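Local structure of 3-carboxy-cis,cis-muconate cycloisomerase (Pseudomonas putida, 1RE5) at residues Q224-F236 with M309-E323. The protein belongs to the fumarase/aspartase superfamily of largely helical enzymes, which assemble as tetramers around a bundle of long helices. Sequence-based numbering, arbitrary orientation.
Sequences QPWHTQRDRLVEF and MPQEHERSLGLWHAE
Arg230 and Glu323 form a buried salt bridge between two loop-to-helix junctions, at the starts of helices 231-257 and 319-347. The grip is side-on: NE of Arg230 meets OE2 of Glu323 at 2.9 Å, while its NH2 reaches OE1 at 2.7 Å. Both bonds are nearly straight and guanidinium and carboxylate lie almost coplanar, 16° apart, which fixes how the arginine is turned. Bends at chi2 (-68°) and chi3 (-74°) bring NE and NH2 round to the carboxylate. CD of Arg230 passes 3.3 Å from OE1 of Gln311. NH1 of Arg230 forms a second salt bridge, to Asp111, so the guanidinium joins two carboxylates. NE2 of Gln311, held chiefly by the carbonyl of Ala308, adds a weak bond to OE2 of Glu323.

Further along, Thr228 plugs the type II' turn Glu312-Arg315. Its hydroxyl OG1 donates to the carbonyl O of His313 at 2.6 Å, almost head-on to that oxygen, and its methyl CG2 rests against the turn backbone. Beside it, NH1 of Arg315 sits over one face of the His227 imidazole, 3.6 Å above the plane and displaced toward the rim. Two waters stitch the loops together, one joining His227 O, Gln311 OE1 and Ser316 N, the other Thr228 O, Arg230 N and Met309 O. At the opposite end Met309 lays its CG 3.9 Å from CG2 of Val234.

Helix 106-142 packs on His227, Arg230 and Trp320, and helix 286-307 on Val234 and Glu323. Asp231 and Glu314 form salt bridges with Arg175 and Lys165 of a second subunit, while Leu319 and Ala322 touch Thr296 of a third. Three chains meeting at these helix starts is consistent with the shared clefts of the fumarase/aspartase superfamily, here toward one end of the chain's long helices.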
loop_
_atom_site.group_PDB
_atom_site.type_symbol
_atom_site.label_atom_id
_atom_site.label_comp_id
_atom_site.label_asym_id
_atom_site.label_seq_id
_atom_site.Cartn_x
_atom_site.Cartn_y
_atom_site.Cartn_z
ATOM N N GLN D 224 0.541 18.897 24.625
ATOM C CA GLN D 224 1.621 18.083 25.171
ATOM C C GLN D 224 2.562 17.668 24.053
ATOM O O GLN D 224 2.218 17.780 22.881
ATOM C CB GLN D 224 1.057 16.823 25.833
ATOM C CG GLN D 224 0.149 15.988 24.937
ATOM C CD GLN D 224 -0.602 14.911 25.714
ATOM O OE1 GLN D 224 -1.734 14.540 25.370
ATOM N NE2 GLN D 224 0.032 14.391 26.766
ATOM N N PRO D 225 3.778 17.206 24.400
ATOM C CA PRO D 225 4.739 16.772 23.375
ATOM C C PRO D 225 4.130 15.589 22.619
ATOM O O PRO D 225 3.270 14.896 23.155
ATOM C CB PRO D 225 5.955 16.362 24.201
ATOM C CG PRO D 225 5.891 17.298 25.374
ATOM C CD PRO D 225 4.422 17.269 25.727
ATOM N N TRP D 226 4.570 15.350 21.389
ATOM C CA TRP D 226 4.015 14.242 20.606
ATOM C C TRP D 226 5.068 13.344 19.937
ATOM O O TRP D 226 4.940 13.002 18.765
ATOM C CB TRP D 226 3.048 14.785 19.546
ATOM C CG TRP D 226 3.569 16.011 18.846
ATOM C CD1 TRP D 226 3.616 17.281 19.348
ATOM C CD2 TRP D 226 4.189 16.068 17.554
ATOM N NE1 TRP D 226 4.228 18.124 18.451
ATOM C CE2 TRP D 226 4.590 17.408 17.343
ATOM C CE3 TRP D 226 4.448 15.116 16.553
ATOM C CZ2 TRP D 226 5.238 17.820 16.174
ATOM C CZ3 TRP D 226 5.096 15.527 15.387
ATOM C CH2 TRP D 226 5.482 16.872 15.210
ATOM N N HIS D 227 6.092 12.946 20.691
ATOM C CA HIS D 227 7.149 12.095 20.149
ATOM C C HIS D 227 6.636 10.811 19.488
ATOM O O HIS D 227 7.199 10.370 18.479
ATOM C CB HIS D 227 8.162 11.718 21.239
ATOM C CG HIS D 227 8.889 12.887 21.822
ATOM N ND1 HIS D 227 9.452 13.876 21.044
ATOM C CD2 HIS D 227 9.131 13.236 23.107
ATOM C CE1 HIS D 227 10.005 14.787 21.824
ATOM N NE2 HIS D 227 9.824 14.424 23.081
ATOM N N THR D 228 5.589 10.203 20.050
ATOM C CA THR D 228 5.056 8.971 19.480
ATOM C C THR D 228 3.560 9.025 19.116
ATOM O O THR D 228 2.890 7.985 18.992
ATOM C CB THR D 228 5.342 7.750 20.400
ATOM O OG1 THR D 228 4.689 7.909 21.664
ATOM C CG2 THR D 228 6.828 7.614 20.638
ATOM N N GLN D 229 3.046 10.247 18.959
ATOM C CA GLN D 229 1.665 10.474 18.530
ATOM C C GLN D 229 1.872 11.244 17.215
ATOM O O GLN D 229 1.987 12.479 17.217
ATOM C CB GLN D 229 0.913 11.338 19.544
ATOM C CG GLN D 229 0.617 10.665 20.896
ATOM C CD GLN D 229 -0.279 9.436 20.791
ATOM O OE1 GLN D 229 -0.980 9.247 19.794
ATOM N NE2 GLN D 229 -0.270 8.605 21.830
ATOM N N ARG D 230 1.920 10.515 16.099
ATOM C CA ARG D 230 2.205 11.125 14.802
ATOM C C ARG D 230 1.028 11.487 13.876
ATOM O O ARG D 230 1.243 11.796 12.692
ATOM C CB ARG D 230 3.171 10.209 14.048
ATOM C CG ARG D 230 4.098 9.416 14.952
ATOM C CD ARG D 230 5.080 10.326 15.628
ATOM N NE ARG D 230 6.113 10.775 14.702
ATOM C CZ ARG D 230 6.919 11.809 14.936
ATOM N NH1 ARG D 230 6.803 12.502 16.065
ATOM N NH2 ARG D 230 7.846 12.146 14.052
ATOM N N ASP D 231 -0.197 11.484 14.393
ATOM C CA ASP D 231 -1.339 11.789 13.545
ATOM C C ASP D 231 -1.215 13.099 12.768
ATOM O O ASP D 231 -1.669 13.189 11.626
ATOM C CB ASP D 231 -2.613 11.815 14.369
ATOM C CG ASP D 231 -2.546 12.816 15.480
ATOM O OD1 ASP D 231 -3.352 13.775 15.488
ATOM O OD2 ASP D 231 -1.665 12.641 16.342
ATOM N N ARG D 232 -0.604 14.115 13.370
ATOM C CA ARG D 232 -0.454 15.399 12.692
ATOM C C ARG D 232 0.283 15.269 11.358
ATOM O O ARG D 232 -0.149 15.832 10.343
ATOM C CB ARG D 232 0.273 16.407 13.594
ATOM C CG ARG D 232 -0.587 16.951 14.728
ATOM C CD ARG D 232 0.199 17.876 15.652
ATOM N NE ARG D 232 0.167 17.369 17.020
ATOM C CZ ARG D 232 -0.503 17.940 18.012
ATOM N NH1 ARG D 232 -1.191 19.049 17.794
ATOM N NH2 ARG D 232 -0.512 17.388 19.210
ATOM N N LEU D 233 1.388 14.525 11.346
ATOM C CA LEU D 233 2.159 14.364 10.109
ATOM C C LEU D 233 1.424 13.484 9.087
ATOM O O LEU D 233 1.452 13.740 7.880
ATOM C CB LEU D 233 3.537 13.761 10.418
ATOM C CG LEU D 233 4.390 14.472 11.478
ATOM C CD1 LEU D 233 5.747 13.773 11.616
ATOM C CD2 LEU D 233 4.586 15.927 11.079
ATOM N N VAL D 234 0.761 12.442 9.572
ATOM C CA VAL D 234 0.044 11.542 8.692
ATOM C C VAL D 234 -1.165 12.244 8.073
ATOM O O VAL D 234 -1.504 11.992 6.919
ATOM C CB VAL D 234 -0.388 10.291 9.452
ATOM C CG1 VAL D 234 -1.139 9.346 8.535
ATOM C CG2 VAL D 234 0.850 9.609 10.015
ATOM N N GLU D 235 -1.815 13.132 8.819
ATOM C CA GLU D 235 -2.948 13.857 8.247
ATOM C C GLU D 235 -2.495 14.757 7.097
ATOM O O GLU D 235 -3.142 14.816 6.050
ATOM C CB GLU D 235 -3.633 14.723 9.285
ATOM C CG GLU D 235 -4.518 15.787 8.673
ATOM C CD GLU D 235 -5.296 16.547 9.722
ATOM O OE1 GLU D 235 -4.677 17.035 10.699
ATOM O OE2 GLU D 235 -6.531 16.649 9.570
ATOM N N PHE D 236 -1.391 15.470 7.298
ATOM C CA PHE D 236 -0.859 16.350 6.259
ATOM C C PHE D 236 -0.533 15.545 5.002
ATOM O O PHE D 236 -0.844 15.960 3.885
ATOM C CB PHE D 236 0.404 17.061 6.761
ATOM C CG PHE D 236 1.064 17.928 5.729
ATOM C CD1 PHE D 236 0.405 19.032 5.203
ATOM C CD2 PHE D 236 2.349 17.646 5.283
ATOM C CE1 PHE D 236 1.027 19.849 4.240
ATOM C CE2 PHE D 236 2.978 18.458 4.318
ATOM C CZ PHE D 236 2.313 19.557 3.801
ATOM N N MET D 309 2.446 4.437 12.453
ATOM C CA MET D 309 1.809 5.117 13.577
ATOM C C MET D 309 1.867 4.447 14.954
ATOM O O MET D 309 1.969 5.136 15.978
ATOM C CB MET D 309 0.355 5.420 13.251
ATOM C CG MET D 309 0.178 6.627 12.366
ATOM S SD MET D 309 -1.552 7.084 12.218
ATOM C CE MET D 309 -1.831 7.983 13.733
ATOM N N PRO D 310 1.797 3.104 15.017
ATOM C CA PRO D 310 1.847 2.488 16.351
ATOM C C PRO D 310 3.246 2.483 16.978
ATOM O O PRO D 310 3.796 1.429 17.305
ATOM C CB PRO D 310 1.301 1.089 16.090
ATOM C CG PRO D 310 1.851 0.795 14.729
ATOM C CD PRO D 310 1.614 2.086 13.968
ATOM N N GLN D 311 3.809 3.677 17.155
ATOM C CA GLN D 311 5.150 3.835 17.719
ATOM C C GLN D 311 5.132 3.618 19.229
ATOM O O GLN D 311 4.365 4.256 19.954
ATOM C CB GLN D 311 5.698 5.219 17.363
ATOM C CG GLN D 311 5.532 5.553 15.886
ATOM C CD GLN D 311 6.417 6.696 15.417
ATOM O OE1 GLN D 311 6.822 7.548 16.210
ATOM N NE2 GLN D 311 6.705 6.730 14.118
ATOM N N GLU D 312 5.995 2.716 19.693
ATOM C CA GLU D 312 6.037 2.347 21.105
ATOM C C GLU D 312 6.571 3.340 22.116
ATOM O O GLU D 312 7.588 4.013 21.893
ATOM C CB GLU D 312 6.792 1.022 21.278
ATOM C CG GLU D 312 7.335 0.460 19.980
ATOM C CD GLU D 312 8.672 1.043 19.613
ATOM O OE1 GLU D 312 9.147 0.792 18.482
ATOM O OE2 GLU D 312 9.251 1.736 20.469
ATOM N N HIS D 313 5.853 3.415 23.233
ATOM C CA HIS D 313 6.226 4.246 24.356
ATOM C C HIS D 313 6.636 5.689 24.067
ATOM O O HIS D 313 5.947 6.409 23.335
ATOM C CB HIS D 313 7.331 3.534 25.121
ATOM C CG HIS D 313 6.899 2.230 25.713
ATOM N ND1 HIS D 313 5.743 2.100 26.456
ATOM C CD2 HIS D 313 7.488 1.013 25.715
ATOM C CE1 HIS D 313 5.644 0.857 26.897
ATOM N NE2 HIS D 313 6.691 0.177 26.462
ATOM N N GLU D 314 7.763 6.104 24.644
ATOM C CA GLU D 314 8.242 7.477 24.502
ATOM C C GLU D 314 9.030 7.814 23.240
ATOM O O GLU D 314 9.195 8.983 22.914
ATOM C CB GLU D 314 9.057 7.858 25.739
ATOM C CG GLU D 314 8.218 7.983 26.997
ATOM C CD GLU D 314 7.461 6.709 27.313
ATOM O OE1 GLU D 314 8.122 5.650 27.486
ATOM O OE2 GLU D 314 6.212 6.769 27.388
ATOM N N ARG D 315 9.528 6.798 22.547
ATOM C CA ARG D 315 10.264 7.007 21.314
ATOM C C ARG D 315 10.410 5.634 20.703
ATOM O O ARG D 315 10.847 4.695 21.372
ATOM C CB ARG D 315 11.631 7.610 21.583
ATOM C CG ARG D 315 12.191 8.336 20.374
ATOM C CD ARG D 315 13.553 8.918 20.655
ATOM N NE ARG D 315 13.620 9.529 21.984
ATOM C CZ ARG D 315 12.894 10.570 22.367
ATOM N NH1 ARG D 315 12.040 11.132 21.527
ATOM N NH2 ARG D 315 13.014 11.040 23.596
ATOM N N SER D 316 10.034 5.519 19.434
ATOM C CA SER D 316 10.071 4.246 18.731
ATOM C C SER D 316 11.218 4.171 17.732
ATOM O O SER D 316 11.550 5.173 17.102
ATOM C CB SER D 316 8.723 4.054 18.033
ATOM O OG SER D 316 8.773 3.037 17.060
ATOM N N LEU D 317 11.842 3.001 17.603
ATOM C CA LEU D 317 12.933 2.838 16.644
ATOM C C LEU D 317 12.431 2.033 15.451
ATOM O O LEU D 317 11.685 1.062 15.614
ATOM C CB LEU D 317 14.148 2.151 17.294
ATOM C CG LEU D 317 14.156 0.710 17.823
ATOM C CD1 LEU D 317 12.781 0.361 18.342
ATOM C CD2 LEU D 317 14.551 -0.256 16.743
ATOM N N GLY D 318 12.823 2.449 14.252
ATOM C CA GLY D 318 12.383 1.759 13.055
ATOM C C GLY D 318 11.178 2.466 12.463
ATOM O O GLY D 318 11.264 3.063 11.384
ATOM N N LEU D 319 10.051 2.418 13.171
ATOM C CA LEU D 319 8.831 3.070 12.699
ATOM C C LEU D 319 9.055 4.565 12.503
ATOM O O LEU D 319 8.646 5.143 11.487
ATOM C CB LEU D 319 7.677 2.842 13.682
ATOM C CG LEU D 319 7.292 1.381 13.975
ATOM C CD1 LEU D 319 5.885 1.347 14.545
ATOM C CD2 LEU D 319 7.354 0.542 12.699
ATOM N N TRP D 320 9.712 5.194 13.472
ATOM C CA TRP D 320 9.999 6.616 13.377
ATOM C C TRP D 320 10.986 6.873 12.244
ATOM O O TRP D 320 10.843 7.835 11.498
ATOM C CB TRP D 320 10.566 7.110 14.697
ATOM C CG TRP D 320 11.061 8.526 14.679
ATOM C CD1 TRP D 320 10.455 9.606 14.097
ATOM C CD2 TRP D 320 12.228 9.033 15.351
ATOM N NE1 TRP D 320 11.168 10.750 14.369
ATOM C CE2 TRP D 320 12.260 10.428 15.138
ATOM C CE3 TRP D 320 13.244 8.441 16.113
ATOM C CZ2 TRP D 320 13.273 11.247 15.664
ATOM C CZ3 TRP D 320 14.249 9.251 16.634
ATOM C CH2 TRP D 320 14.253 10.640 16.406
ATOM N N HIS D 321 11.986 6.008 12.107
ATOM C CA HIS D 321 12.973 6.166 11.049
ATOM C C HIS D 321 12.298 6.104 9.685
ATOM O O HIS D 321 12.705 6.793 8.761
ATOM C CB HIS D 321 14.033 5.073 11.140
ATOM C CG HIS D 321 14.907 5.165 12.355
ATOM N ND1 HIS D 321 14.432 4.966 13.636
ATOM C CD2 HIS D 321 16.237 5.406 12.480
ATOM C CE1 HIS D 321 15.433 5.075 14.495
ATOM N NE2 HIS D 321 16.539 5.340 13.819
ATOM N N ALA D 322 11.258 5.278 9.559
ATOM C CA ALA D 322 10.532 5.138 8.296
ATOM C C ALA D 322 9.885 6.440 7.790
ATOM O O ALA D 322 9.621 6.578 6.600
ATOM C CB ALA D 322 9.465 4.065 8.437
ATOM N N GLU D 323 9.614 7.391 8.680
ATOM C CA GLU D 323 8.993 8.646 8.259
ATOM C C GLU D 323 9.973 9.583 7.569
ATOM O O GLU D 323 9.626 10.254 6.608
ATOM C CB GLU D 323 8.426 9.417 9.454
ATOM C CG GLU D 323 7.651 8.615 10.478
ATOM C CD GLU D 323 7.201 9.480 11.651
ATOM O OE1 GLU D 323 7.697 10.620 11.774
ATOM O OE2 GLU D 323 6.363 9.021 12.459
HETATM O O HOH W 1 8.900 8.073 18.286
HETATM O O HOH W 2 1.077 7.667 16.707
#